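CymD (Pseudomonas putida, PDB 6Z34) forms an outer-membrane channel of the FadL family for monoaromatic hydrocarbons, which probably pass through it by lateral diffusion during biodegradation. Local coordinates at residues 156-162 with 217-223. Numbering follows the deposited sequence.
Sequences SLDAVWT and SWGIGGR
Asp158 and Arg223 meet on the buried, probably inward, face of two antiparallel strands, an ion pair within a β-barrel wall. Arg223 NH2 lies 2.5 Å from Asp158 OD2, an unusually short salt bridge, with OD2 at the guanidinium edge near its plane. Arg223 NH1 reaches the syn lone pair of Asp158 OD1 at 2.9 Å, tilted 21° from that plane. Carboxylate and guanidinium are turned 33° apart, so the fork is twisted. Arg223 starts with CG wedged between its backbone N and carbonyl carbon (chi1 56°) and bends again at chi3, which swings the guanidinium across the strand; Arg223 NH1 passes 3.4 Å from Ser156 CB. Replacing Arg223 by alanine removes both N-H donors and would probably leave the buried carboxylate of Asp158 leaning on Arg138, its other salt-bridge partner, with the side of Ser156 CB less filled.

On the other face, Trp161 CB sits 3.6 Å from the centroid of the six-membered ring of Trp218, a CH-pi contact over its face, and the two indoles meet obliquely. Farther along, Leu157 CD1 touches Ile220 CD1 at 3.6 Å, consistent with a lipid-facing outer surface.

Paired backbone bonds fix the register, among them Gly219 N to Val160 O at 2.6 Å. Gly222 has backbone angles that call for glycine, and a CB there would strike Ser156 O. Beyond this shell, Asn241 OD1 accepts a hydrogen bond from Arg223 NE, and Ser156 OG bonds to Ser142 OG and Met30 O. Strand 131-146 flanks 156-162 and strand 234-259 flanks 217-223, making the pair the middle of a four-stranded portion of the barrel wall.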
ATOM      1  N   SER A 156      -4.120   8.499 -13.647  1.00 44.93           N
ATOM      2  CA  SER A 156      -3.066   9.049 -12.814  1.00 36.59           C
ATOM      3  C   SER A 156      -1.740   8.464 -13.268  1.00 46.55           C
ATOM      4  O   SER A 156      -1.682   7.333 -13.764  1.00 43.55           O
ATOM      5  CB  SER A 156      -3.258   8.716 -11.342  1.00 41.49           C
ATOM      6  OG  SER A 156      -4.502   9.174 -10.887  1.00 46.31           O
ATOM      7  N   LEU A 157      -0.675   9.245 -13.104  1.00 47.84           N
ATOM      8  CA  LEU A 157       0.689   8.748 -13.221  1.00 47.54           C
ATOM      9  C   LEU A 157       1.390   9.008 -11.899  1.00 45.23           C
ATOM     10  O   LEU A 157       1.515  10.166 -11.479  1.00 44.07           O
ATOM     11  CB  LEU A 157       1.441   9.418 -14.367  1.00 53.02           C
ATOM     12  CG  LEU A 157       2.885   8.932 -14.439  1.00 61.62           C
ATOM     13  CD1 LEU A 157       2.988   7.756 -15.412  1.00 53.95           C
ATOM     14  CD2 LEU A 157       3.821  10.052 -14.823  1.00 65.87           C
ATOM     15  N   ASP A 158       1.822   7.938 -11.232  1.00 45.50           N
ATOM     16  CA  ASP A 158       2.483   8.067  -9.938  1.00 53.24           C
ATOM     17  C   ASP A 158       3.996   8.144 -10.101  1.00 52.84           C
ATOM     18  O   ASP A 158       4.596   7.304 -10.781  1.00 49.94           O
ATOM     19  CB  ASP A 158       2.164   6.891  -9.017  1.00 45.94           C
ATOM     20  CG  ASP A 158       0.689   6.668  -8.811  1.00 54.03           C
ATOM     21  OD1 ASP A 158      -0.146   7.515  -9.231  1.00 48.43           O
ATOM     22  OD2 ASP A 158       0.376   5.623  -8.186  1.00 55.95           O
ATOM     23  N   ALA A 159       4.605   9.149  -9.465  1.00 47.32           N
ATOM     24  CA  ALA A 159       5.988   9.021  -9.018  1.00 43.73           C
ATOM     25  C   ALA A 159       5.949   8.320  -7.671  1.00 44.05           C
ATOM     26  O   ALA A 159       5.133   8.672  -6.806  1.00 43.34           O
ATOM     27  CB  ALA A 159       6.671  10.377  -8.887  1.00 48.16           C
ATOM     28  N   VAL A 160       6.799   7.313  -7.502  1.00 42.40           N
ATOM     29  CA  VAL A 160       6.691   6.370  -6.393  1.00 45.13           C
ATOM     30  C   VAL A 160       8.054   6.287  -5.724  1.00 47.68           C
ATOM     31  O   VAL A 160       9.056   5.962  -6.377  1.00 46.64           O
ATOM     32  CB  VAL A 160       6.238   4.967  -6.861  1.00 46.64           C
ATOM     33  CG1 VAL A 160       6.249   3.968  -5.703  1.00 37.99           C
ATOM     34  CG2 VAL A 160       4.860   5.012  -7.607  1.00 37.38           C
ATOM     35  N   TRP A 161       8.097   6.571  -4.431  1.00 55.62           N
ATOM     36  CA  TRP A 161       9.302   6.390  -3.641  1.00 50.18           C
ATOM     37  C   TRP A 161       9.074   5.212  -2.700  1.00 47.18           C
ATOM     38  O   TRP A 161       8.148   5.236  -1.877  1.00 51.53           O
ATOM     39  CB  TRP A 161       9.656   7.658  -2.862  1.00 45.14           C
ATOM     40  CG  TRP A 161      10.917   7.490  -2.056  1.00 51.90           C
ATOM     41  CD1 TRP A 161      12.183   7.315  -2.544  1.00 45.11           C
ATOM     42  CD2 TRP A 161      11.028   7.451  -0.631  1.00 53.35           C
ATOM     43  NE1 TRP A 161      13.069   7.168  -1.512  1.00 49.96           N
ATOM     44  CE2 TRP A 161      12.392   7.252  -0.326  1.00 54.84           C
ATOM     45  CE3 TRP A 161      10.112   7.575   0.417  1.00 58.65           C
ATOM     46  CZ2 TRP A 161      12.866   7.169   0.986  1.00 56.47           C
ATOM     47  CZ3 TRP A 161      10.573   7.491   1.716  1.00 69.30           C
ATOM     48  CH2 TRP A 161      11.945   7.295   1.992  1.00 65.58           C
ATOM     49  N   THR A 162       9.907   4.184  -2.829  1.00 45.12           N
ATOM     50  CA  THR A 162       9.807   2.969  -2.031  1.00 47.39           C
ATOM     51  C   THR A 162      11.012   2.881  -1.112  1.00 50.51           C
ATOM     52  O   THR A 162      12.150   3.035  -1.567  1.00 52.98           O
ATOM     53  CB  THR A 162       9.771   1.729  -2.923  1.00 49.47           C
ATOM     54  OG1 THR A 162       8.623   1.787  -3.750  1.00 49.37           O
ATOM     55  CG2 THR A 162       9.736   0.464  -2.083  1.00 52.95           C
ATOM     56  N   SER A 217      14.403   3.763  -3.450  1.00 55.19           N
ATOM     57  CA  SER A 217      14.322   3.844  -4.897  1.00 49.26           C
ATOM     58  C   SER A 217      13.098   4.666  -5.292  1.00 59.43           C
ATOM     59  O   SER A 217      12.044   4.557  -4.658  1.00 49.34           O
ATOM     60  CB  SER A 217      14.212   2.438  -5.487  1.00 58.83           C
ATOM     61  OG  SER A 217      14.230   2.467  -6.888  1.00 69.63           O
ATOM     62  N   TRP A 218      13.261   5.488  -6.326  1.00 40.18           N
ATOM     63  CA  TRP A 218      12.180   6.136  -7.035  1.00 50.66           C
ATOM     64  C   TRP A 218      11.712   5.224  -8.153  1.00 53.75           C
ATOM     65  O   TRP A 218      12.501   4.492  -8.748  1.00 60.91           O
ATOM     66  CB  TRP A 218      12.640   7.486  -7.597  1.00 52.19           C
ATOM     67  CG  TRP A 218      12.661   8.542  -6.540  1.00 52.57           C
ATOM     68  CD1 TRP A 218      13.744   8.986  -5.841  1.00 51.05           C
ATOM     69  CD2 TRP A 218      11.529   9.237  -6.014  1.00 46.86           C
ATOM     70  NE1 TRP A 218      13.356   9.934  -4.918  1.00 55.67           N
ATOM     71  CE2 TRP A 218      11.999  10.112  -5.015  1.00 60.38           C
ATOM     72  CE3 TRP A 218      10.162   9.223  -6.308  1.00 50.96           C
ATOM     73  CZ2 TRP A 218      11.150  10.973  -4.312  1.00 57.64           C
ATOM     74  CZ3 TRP A 218       9.319  10.068  -5.601  1.00 53.35           C
ATOM     75  CH2 TRP A 218       9.815  10.930  -4.616  1.00 52.85           C
ATOM     76  N   GLY A 219      10.418   5.249  -8.417  1.00 49.61           N
ATOM     77  CA  GLY A 219       9.864   4.405  -9.457  1.00 47.48           C
ATOM     78  C   GLY A 219       8.654   5.063 -10.085  1.00 54.93           C
ATOM     79  O   GLY A 219       8.449   6.273  -9.915  1.00 50.95           O
ATOM     80  N   ILE A 220       7.833   4.292 -10.794  1.00 48.91           N
ATOM     81  CA  ILE A 220       6.715   4.869 -11.514  1.00 48.66           C
ATOM     82  C   ILE A 220       5.577   3.865 -11.520  1.00 53.63           C
ATOM     83  O   ILE A 220       5.793   2.668 -11.727  1.00 51.94           O
ATOM     84  CB  ILE A 220       7.134   5.298 -12.939  1.00 48.73           C
ATOM     85  CG1 ILE A 220       5.964   5.932 -13.687  1.00 53.37           C
ATOM     86  CG2 ILE A 220       7.669   4.133 -13.735  1.00 44.76           C
ATOM     87  CD1 ILE A 220       6.326   6.318 -15.087  1.00 57.62           C
ATOM     88  N   GLY A 221       4.362   4.368 -11.264  1.00 54.12           N
ATOM     89  CA  GLY A 221       3.130   3.608 -11.373  1.00 53.73           C
ATOM     90  C   GLY A 221       1.982   4.406 -11.988  1.00 59.61           C
ATOM     91  O   GLY A 221       2.200   5.464 -12.594  1.00 54.26           O
ATOM     92  N   GLY A 222       0.759   3.927 -11.846  1.00 48.24           N
ATOM     93  CA  GLY A 222      -0.362   4.655 -12.403  1.00 51.58           C
ATOM     94  C   GLY A 222      -1.585   3.773 -12.514  1.00 53.04           C
ATOM     95  O   GLY A 222      -1.553   2.573 -12.209  1.00 48.80           O
ATOM     96  N   ARG A 223      -2.674   4.408 -12.959  1.00 44.50           N
ATOM     97  CA  ARG A 223      -3.968   3.762 -13.109  1.00 42.53           C
ATOM     98  C   ARG A 223      -4.767   4.462 -14.201  1.00 51.73           C
ATOM     99  O   ARG A 223      -4.524   5.625 -14.525  1.00 57.96           O
ATOM    100  CB  ARG A 223      -4.745   3.759 -11.782  1.00 41.80           C
ATOM    101  CG  ARG A 223      -4.970   5.126 -11.141  1.00 41.89           C
ATOM    102  CD  ARG A 223      -5.133   4.997  -9.646  1.00 42.74           C
ATOM    103  NE  ARG A 223      -3.942   4.349  -9.137  1.00 53.20           N
ATOM    104  CZ  ARG A 223      -2.844   5.013  -8.814  1.00 58.38           C
ATOM    105  NH1 ARG A 223      -2.830   6.340  -8.919  1.00 45.07           N
ATOM    106  NH2 ARG A 223      -1.764   4.352  -8.413  1.00 51.37           N
TER